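Local coordinates for protein oxidoreductase, zinc-binding dehydrogenase family (PDB 5K1S) that acts as a medium-chain, zinc-binding reductase in the alternative de novo biosynthesis of isovaleryl coenzyme A in Myxococcus xanthus, at residues T186-G191 and D266-S271; E231-R236 and S242-R247. All coordinates share one frame; numbering follows the deposited sequence.

How the interactions relate
Both contacts pack a helix against the six-stranded parallel sheet of the Rossmann-type half of the chain, strand order 3-2-1-4-5-6. Interaction 1 sets helix 262-270 against the inner strand 186-190, and interaction 2 sets helix 240-247 against strand 231-234, the edge strand of the sheet within this chain. Their centres lie about 9 Å apart, and V244 joins them: its CG2 lies 4.3 Å from CD1 of L188, and its other methyl group packs on S271. Along the chain, both segments of interaction 2 fall between the two of interaction 1. Neither contact takes part in the zinc sites; both are structural packing of a fold that in this family typically binds a dinucleotide.

Interaction 1. Residues T186-G191 and D266-S271; sequences TVLITG and DQTLKS
L188 and T190 project from the same face of strand 186-190 and meet T268 and S271 at the C-terminal end of helix 262-270. The contact is small, 126 Å² counting both sides, and all four residues are buried.

Van der Waals packing carries it. L188 reaches out from the strand: chi1 of 175°, with CG anti to the backbone N, sends CG toward the helix, and chi2 of 62° turns CD2 to it. That CD2 methyl of L188 comes 3.8 Å from OG of S271 and lies 4.3 Å from CG2 of T268. The leucine thus reaches two residues three apart in the chain, T268 on the helix and S271 next to its end. Two residues along the strand, on the same face, T190 offers its methyl group, CG2 standing 3.9 Å from OG1 of T268. The two threonine side chains cross at about a right angle, so that a methyl faces a hydroxyl.

The polar part is indirect. OG1 of T190 and OG1 of T268 each hydrogen-bond to the carboxylate of E258, the former to OE2 and the latter to OE1, so one glutamate ties the strand threonine to the helix threonine. T190 OG1 also receives the backbone N-H groups of I259 and V260. T268 OG1 lies within hydrogen-bonding distance of the carbonyl oxygen of T264 too, which would compete with E258 OE1 for its proton.

Helix 262-270 follows strand 253-258 and packs on the face of the parallel sheet, as in the Rossmann-type fold of this dehydrogenase family. Strand 186-190 runs between strands 210-215 and 253-258, with L188 bonded through its backbone to V255 and V257. F240, from helix 240-247, lies against both L188 and T268, and V244 covers S271.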
ATOM      1  N   THR A 186       6.137  -5.467  16.270  1.00 80.07           N
ATOM      2  CA  THR A 186       7.066  -6.450  15.731  1.00 79.67           C
ATOM      3  C   THR A 186       7.267  -6.174  14.247  1.00 77.84           C
ATOM      4  O   THR A 186       6.293  -6.071  13.493  1.00 76.58           O
ATOM      5  CB  THR A 186       6.544  -7.872  15.940  1.00 79.56           C
ATOM      6  OG1 THR A 186       5.220  -7.981  15.402  1.00 78.30           O
ATOM      7  CG2 THR A 186       6.517  -8.223  17.421  1.00 81.40           C
ATOM      8  N   VAL A 187       8.526  -6.054  13.834  1.00 60.14           N
ATOM      9  CA  VAL A 187       8.882  -5.650  12.478  1.00 58.16           C
ATOM     10  C   VAL A 187       9.542  -6.825  11.774  1.00 57.75           C
ATOM     11  O   VAL A 187      10.474  -7.438  12.311  1.00 58.60           O
ATOM     12  CB  VAL A 187       9.814  -4.426  12.485  1.00 57.07           C
ATOM     13  CG1 VAL A 187      10.089  -3.957  11.060  1.00 54.03           C
ATOM     14  CG2 VAL A 187       9.212  -3.302  13.318  1.00 57.53           C
ATOM     15  N   LEU A 188       9.062  -7.133  10.574  1.00 74.72           N
ATOM     16  CA  LEU A 188       9.675  -8.131   9.711  1.00 72.48           C
ATOM     17  C   LEU A 188      10.482  -7.420   8.633  1.00 70.15           C
ATOM     18  O   LEU A 188       9.974  -6.506   7.975  1.00 68.37           O
ATOM     19  CB  LEU A 188       8.615  -9.030   9.071  1.00 70.12           C
ATOM     20  CG  LEU A 188       9.123 -10.054   8.054  1.00 67.65           C
ATOM     21  CD1 LEU A 188      10.079 -11.038   8.712  1.00 68.73           C
ATOM     22  CD2 LEU A 188       7.959 -10.784   7.407  1.00 65.50           C
ATOM     23  N   ILE A 189      11.732  -7.835   8.458  1.00 65.54           N
ATOM     24  CA  ILE A 189      12.624  -7.239   7.470  1.00 62.75           C
ATOM     25  C   ILE A 189      13.186  -8.358   6.607  1.00 60.92           C
ATOM     26  O   ILE A 189      13.781  -9.310   7.127  1.00 62.17           O
ATOM     27  CB  ILE A 189      13.764  -6.439   8.126  1.00 63.52           C
ATOM     28  CG1 ILE A 189      13.193  -5.354   9.045  1.00 65.07           C
ATOM     29  CG2 ILE A 189      14.660  -5.820   7.054  1.00 60.38           C
ATOM     30  CD1 ILE A 189      14.241  -4.602   9.849  1.00 65.86           C
ATOM     31  N   THR A 190      12.992  -8.247   5.298  1.00 63.58           N
ATOM     32  CA  THR A 190      13.615  -9.141   4.335  1.00 61.61           C
ATOM     33  C   THR A 190      14.878  -8.492   3.781  1.00 59.92           C
ATOM     34  O   THR A 190      15.043  -7.270   3.816  1.00 59.47           O
ATOM     35  CB  THR A 190      12.654  -9.478   3.192  1.00 59.77           C
ATOM     36  OG1 THR A 190      12.391  -8.302   2.418  1.00 58.32           O
ATOM     37  CG2 THR A 190      11.342 -10.026   3.740  1.00 61.04           C
ATOM     38  N   GLY A 191      15.773  -9.329   3.268  1.00 60.99           N
ATOM     39  CA  GLY A 191      17.061  -8.827   2.807  1.00 59.50           C
ATOM     40  C   GLY A 191      17.777  -8.003   3.852  1.00 61.10           C
ATOM     41  O   GLY A 191      18.451  -7.021   3.521  1.00 59.76           O
ATOM     42  N   ASP A 266       5.121 -13.270  -1.283  1.00 79.37           N
ATOM     43  CA  ASP A 266       3.996 -14.146  -0.967  1.00 81.31           C
ATOM     44  C   ASP A 266       4.076 -14.660   0.467  1.00 83.96           C
ATOM     45  O   ASP A 266       3.050 -14.779   1.148  1.00 84.81           O
ATOM     46  CB  ASP A 266       3.948 -15.311  -1.954  1.00 82.92           C
ATOM     47  CG  ASP A 266       2.718 -16.178  -1.773  1.00 84.86           C
ATOM     48  OD1 ASP A 266       1.624 -15.751  -2.200  1.00 83.32           O
ATOM     49  OD2 ASP A 266       2.846 -17.285  -1.208  1.00 88.05           O
ATOM     50  N   GLN A 267       5.283 -14.970   0.943  1.00 59.89           N
ATOM     51  CA  GLN A 267       5.442 -15.420   2.323  1.00 62.63           C
ATOM     52  C   GLN A 267       5.292 -14.262   3.302  1.00 61.35           C
ATOM     53  O   GLN A 267       4.743 -14.438   4.398  1.00 63.13           O
ATOM     54  CB  GLN A 267       6.801 -16.095   2.499  1.00 64.81           C
ATOM     55  CG  GLN A 267       6.930 -17.429   1.790  1.00 67.15           C
ATOM     56  CD  GLN A 267       6.059 -18.502   2.408  1.00 70.27           C
ATOM     57  OE1 GLN A 267       6.461 -19.171   3.360  1.00 73.35           O
ATOM     58  NE2 GLN A 267       4.857 -18.672   1.870  1.00 69.66           N
ATOM     59  N   THR A 268       5.782 -13.075   2.932  1.00 64.85           N
ATOM     60  CA  THR A 268       5.629 -11.905   3.791  1.00 65.45           C
ATOM     61  C   THR A 268       4.165 -11.681   4.145  1.00 65.43           C
ATOM     62  O   THR A 268       3.817 -11.513   5.319  1.00 67.86           O
ATOM     63  CB  THR A 268       6.210 -10.664   3.103  1.00 63.20           C
ATOM     64  OG1 THR A 268       7.631 -10.802   2.974  1.00 63.68           O
ATOM     65  CG2 THR A 268       5.903  -9.396   3.902  1.00 63.97           C
ATOM     66  N   LEU A 269       3.293 -11.674   3.136  1.00 69.56           N
ATOM     67  CA  LEU A 269       1.866 -11.480   3.382  1.00 69.49           C
ATOM     68  C   LEU A 269       1.342 -12.489   4.395  1.00 72.08           C
ATOM     69  O   LEU A 269       0.747 -12.115   5.413  1.00 73.74           O
ATOM     70  CB  LEU A 269       1.091 -11.590   2.069  1.00 66.90           C
ATOM     71  CG  LEU A 269       1.330 -10.488   1.038  1.00 64.30           C
ATOM     72  CD1 LEU A 269       0.680 -10.862  -0.282  1.00 62.64           C
ATOM     73  CD2 LEU A 269       0.793  -9.156   1.541  1.00 64.06           C
ATOM     74  N   LYS A 270       1.554 -13.780   4.129  1.00 83.19           N
ATOM     75  CA  LYS A 270       1.102 -14.817   5.050  1.00 86.62           C
ATOM     76  C   LYS A 270       1.662 -14.622   6.451  1.00 88.46           C
ATOM     77  O   LYS A 270       1.086 -15.133   7.416  1.00 91.03           O
ATOM     78  CB  LYS A 270       1.500 -16.193   4.518  1.00 88.84           C
ATOM     79  CG  LYS A 270       0.906 -16.521   3.159  1.00 87.64           C
ATOM     80  CD  LYS A 270       1.557 -17.748   2.550  1.00 89.79           C
ATOM     81  CE  LYS A 270       1.020 -18.023   1.157  1.00 88.74           C
ATOM     82  NZ  LYS A 270       1.739 -19.145   0.495  1.00 90.91           N
ATOM     83  N   SER A 271       2.767 -13.892   6.582  1.00 66.44           N
ATOM     84  CA  SER A 271       3.398 -13.645   7.868  1.00 69.64           C
ATOM     85  C   SER A 271       2.823 -12.433   8.590  1.00 70.48           C
ATOM     86  O   SER A 271       3.246 -12.146   9.715  1.00 73.46           O
ATOM     87  CB  SER A 271       4.906 -13.461   7.673  1.00 70.02           C
ATOM     88  OG  SER A 271       5.572 -13.335   8.914  1.00 73.54           O
TER

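Interaction 2. Residues E231-R236 and S242-R247; sequences EVIVSR and SDVRKR
I233 and R247 lie alongside each other, running in opposite senses, the isoleucine pointing from the strand toward the helix and the arginine reaching back over it. R247 is extended from CG to NE, then turned at chi4 (80°), so that a face of its guanidinium meets the isoleucine: CG1 of I233 sits 3.4 Å above the plane, displaced from the centre of the group, and is 3.5 Å from NH1 of R247. The carbonyl oxygen of V232 lies over the same face, 3.9 Å from NH2 of R247.

The far end of I233 turns to the helix. CD1 meets CG2 of V244 at 3.6 Å, the two side chains crossing at about a right angle, and it also touches CB of D243 at 3.9 Å. That same CB lies in plane at the guanidinium edge, while OD1 of D243 makes only a long salt bridge of 4.0 Å with NH1 of R247.

E231 approaches R247 obliquely, its carboxylate turned 49° from the guanidinium plane. CB packs on CD of R247, but OE1, at the guanidinium edge and near its plane, stays 4.2 Å from NE of R247, too far for a salt bridge; OE2 has its ion pair with R210. With an alanine here in place of R247, CG1 of I233 would probably lose its cover and D243 the partner of its long salt bridge.

Strand 231-234 and helical segment 242-247 run nearly antiparallel, at 157° with axes 9.8 Å apart, as in a beta-alpha unit of a Rossmann-type sheet. Strand 210-215 pairs with the strand's inner edge, I212 lies under E231 and I233, F240 packs on I233, and helix 221-226 meets V232.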
ATOM      1  N   GLU A 231      15.311 -11.587  16.413  1.00 86.36           N
ATOM      2  CA  GLU A 231      15.183 -12.913  15.830  1.00 85.75           C
ATOM      3  C   GLU A 231      15.709 -12.875  14.404  1.00 83.64           C
ATOM      4  O   GLU A 231      15.597 -11.859  13.712  1.00 82.47           O
ATOM      5  CB  GLU A 231      13.727 -13.397  15.835  1.00 86.82           C
ATOM      6  CG  GLU A 231      13.013 -13.237  17.172  1.00 90.22           C
ATOM      7  CD  GLU A 231      13.560 -14.159  18.245  1.00 92.09           C
ATOM      8  OE1 GLU A 231      14.249 -15.140  17.896  1.00 91.17           O
ATOM      9  OE2 GLU A 231      13.298 -13.901  19.439  1.00 94.99           O
ATOM     10  N   VAL A 232      16.287 -13.992  13.971  1.00 71.48           N
ATOM     11  CA  VAL A 232      16.821 -14.130  12.622  1.00 71.04           C
ATOM     12  C   VAL A 232      16.353 -15.460  12.053  1.00 71.91           C
ATOM     13  O   VAL A 232      16.337 -16.477  12.755  1.00 73.38           O
ATOM     14  CB  VAL A 232      18.362 -14.044  12.603  1.00 72.04           C
ATOM     15  CG1 VAL A 232      18.875 -14.062  11.169  1.00 72.83           C
ATOM     16  CG2 VAL A 232      18.836 -12.792  13.329  1.00 71.31           C
ATOM     17  N   ILE A 233      15.969 -15.448  10.779  1.00 77.43           N
ATOM     18  CA  ILE A 233      15.490 -16.636  10.083  1.00 78.48           C
ATOM     19  C   ILE A 233      16.277 -16.776   8.788  1.00 80.18           C
ATOM     20  O   ILE A 233      16.452 -15.797   8.055  1.00 79.97           O
ATOM     21  CB  ILE A 233      13.978 -16.562   9.792  1.00 76.98           C
ATOM     22  CG1 ILE A 233      13.191 -16.467  11.104  1.00 76.74           C
ATOM     23  CG2 ILE A 233      13.525 -17.781   8.982  1.00 78.17           C
ATOM     24  CD1 ILE A 233      11.704 -16.220  10.919  1.00 75.94           C
ATOM     25  N   VAL A 234      16.748 -17.987   8.513  1.00 98.70           N
ATOM     26  CA  VAL A 234      17.449 -18.299   7.274  1.00100.64           C
ATOM     27  C   VAL A 234      16.450 -18.954   6.332  1.00100.64           C
ATOM     28  O   VAL A 234      15.857 -19.988   6.664  1.00100.92           O
ATOM     29  CB  VAL A 234      18.656 -19.216   7.528  1.00103.08           C
ATOM     30  CG1 VAL A 234      19.412 -19.476   6.230  1.00105.13           C
ATOM     31  CG2 VAL A 234      19.578 -18.604   8.573  1.00103.08           C
ATOM     32  N   SER A 235      16.257 -18.353   5.160  1.00106.70           N
ATOM     33  CA  SER A 235      15.283 -18.865   4.207  1.00107.03           C
ATOM     34  C   SER A 235      15.510 -18.209   2.857  1.00108.59           C
ATOM     35  O   SER A 235      15.814 -17.015   2.786  1.00108.29           O
ATOM     36  CB  SER A 235      13.850 -18.600   4.686  1.00104.41           C
ATOM     37  OG  SER A 235      12.909 -18.913   3.674  1.00104.93           O
ATOM     38  N   ARG A 236      15.361 -18.997   1.790  1.00106.04           N
ATOM     39  CA  ARG A 236      15.407 -18.446   0.442  1.00108.08           C
ATOM     40  C   ARG A 236      14.222 -17.538   0.159  1.00106.86           C
ATOM     41  O   ARG A 236      14.295 -16.712  -0.758  1.00108.70           O
ATOM     42  CB  ARG A 236      15.453 -19.577  -0.587  1.00110.88           C
ATOM     43  N   SER A 242       5.807 -19.634   8.056  1.00 87.43           N
ATOM     44  CA  SER A 242       5.460 -20.421   9.234  1.00 90.10           C
ATOM     45  C   SER A 242       6.454 -20.203  10.367  1.00 90.55           C
ATOM     46  O   SER A 242       6.070 -20.241  11.542  1.00 92.44           O
ATOM     47  CB  SER A 242       5.387 -21.905   8.873  1.00 94.18           C
ATOM     48  OG  SER A 242       6.652 -22.397   8.465  1.00 95.21           O
ATOM     49  N   ASP A 243       7.729 -19.975  10.039  1.00100.38           N
ATOM     50  CA  ASP A 243       8.729 -19.738  11.075  1.00100.84           C
ATOM     51  C   ASP A 243       8.459 -18.443  11.831  1.00100.10           C
ATOM     52  O   ASP A 243       8.742 -18.359  13.032  1.00101.74           O
ATOM     53  CB  ASP A 243      10.128 -19.709  10.461  1.00100.05           C
ATOM     54  CG  ASP A 243      10.548 -21.055   9.906  1.00102.81           C
ATOM     55  OD1 ASP A 243      10.958 -21.925  10.702  1.00106.44           O
ATOM     56  OD2 ASP A 243      10.474 -21.241   8.672  1.00102.56           O
ATOM     57  N   VAL A 244       7.923 -17.426  11.154  1.00 70.86           N
ATOM     58  CA  VAL A 244       7.586 -16.179  11.833  1.00 71.08           C
ATOM     59  C   VAL A 244       6.372 -16.382  12.732  1.00 74.24           C
ATOM     60  O   VAL A 244       6.375 -15.991  13.905  1.00 76.83           O
ATOM     61  CB  VAL A 244       7.350 -15.052  10.812  1.00 68.80           C
ATOM     62  CG1 VAL A 244       7.023 -13.746  11.528  1.00 70.14           C
ATOM     63  CG2 VAL A 244       8.573 -14.875   9.919  1.00 66.56           C
ATOM     64  N   ARG A 245       5.313 -16.994  12.193  1.00 82.81           N
ATOM     65  CA  ARG A 245       4.145 -17.301  13.012  1.00 86.16           C
ATOM     66  C   ARG A 245       4.525 -18.157  14.213  1.00 88.78           C
ATOM     67  O   ARG A 245       3.846 -18.118  15.244  1.00 92.10           O
ATOM     68  CB  ARG A 245       3.083 -18.005  12.168  1.00 85.72           C
ATOM     69  N   LYS A 246       5.607 -18.931  14.101  1.00 90.02           N
ATOM     70  CA  LYS A 246       6.105 -19.693  15.239  1.00 92.44           C
ATOM     71  C   LYS A 246       6.850 -18.801  16.224  1.00 93.31           C
ATOM     72  O   LYS A 246       6.651 -18.913  17.439  1.00 96.45           O
ATOM     73  CB  LYS A 246       7.016 -20.822  14.754  1.00 92.58           C
ATOM     74  CG  LYS A 246       6.346 -22.182  14.715  1.00 97.17           C
ATOM     75  CD  LYS A 246       7.168 -23.188  13.925  1.00 98.87           C
ATOM     76  CE  LYS A 246       6.575 -24.583  14.020  1.00104.88           C
ATOM     77  NZ  LYS A 246       7.179 -25.517  13.033  1.00106.97           N
ATOM     78  N   ARG A 247       7.705 -17.908  15.723  1.00 95.13           N
ATOM     79  CA  ARG A 247       8.464 -17.011  16.583  1.00 95.86           C
ATOM     80  C   ARG A 247       7.634 -15.851  17.116  1.00 98.18           C
ATOM     81  O   ARG A 247       8.114 -15.123  17.992  1.00 99.83           O
ATOM     82  CB  ARG A 247       9.678 -16.465  15.829  1.00 92.50           C
ATOM     83  CG  ARG A 247      10.785 -17.486  15.624  1.00 91.73           C
ATOM     84  CD  ARG A 247      11.959 -16.895  14.860  1.00 89.09           C
ATOM     85  NE  ARG A 247      13.123 -17.778  14.873  1.00 89.63           N
ATOM     86  CZ  ARG A 247      13.281 -18.828  14.074  1.00 89.91           C
ATOM     87  NH1 ARG A 247      12.347 -19.148  13.189  1.00 89.30           N
ATOM     88  NH2 ARG A 247      14.378 -19.569  14.164  1.00 91.54           N
TER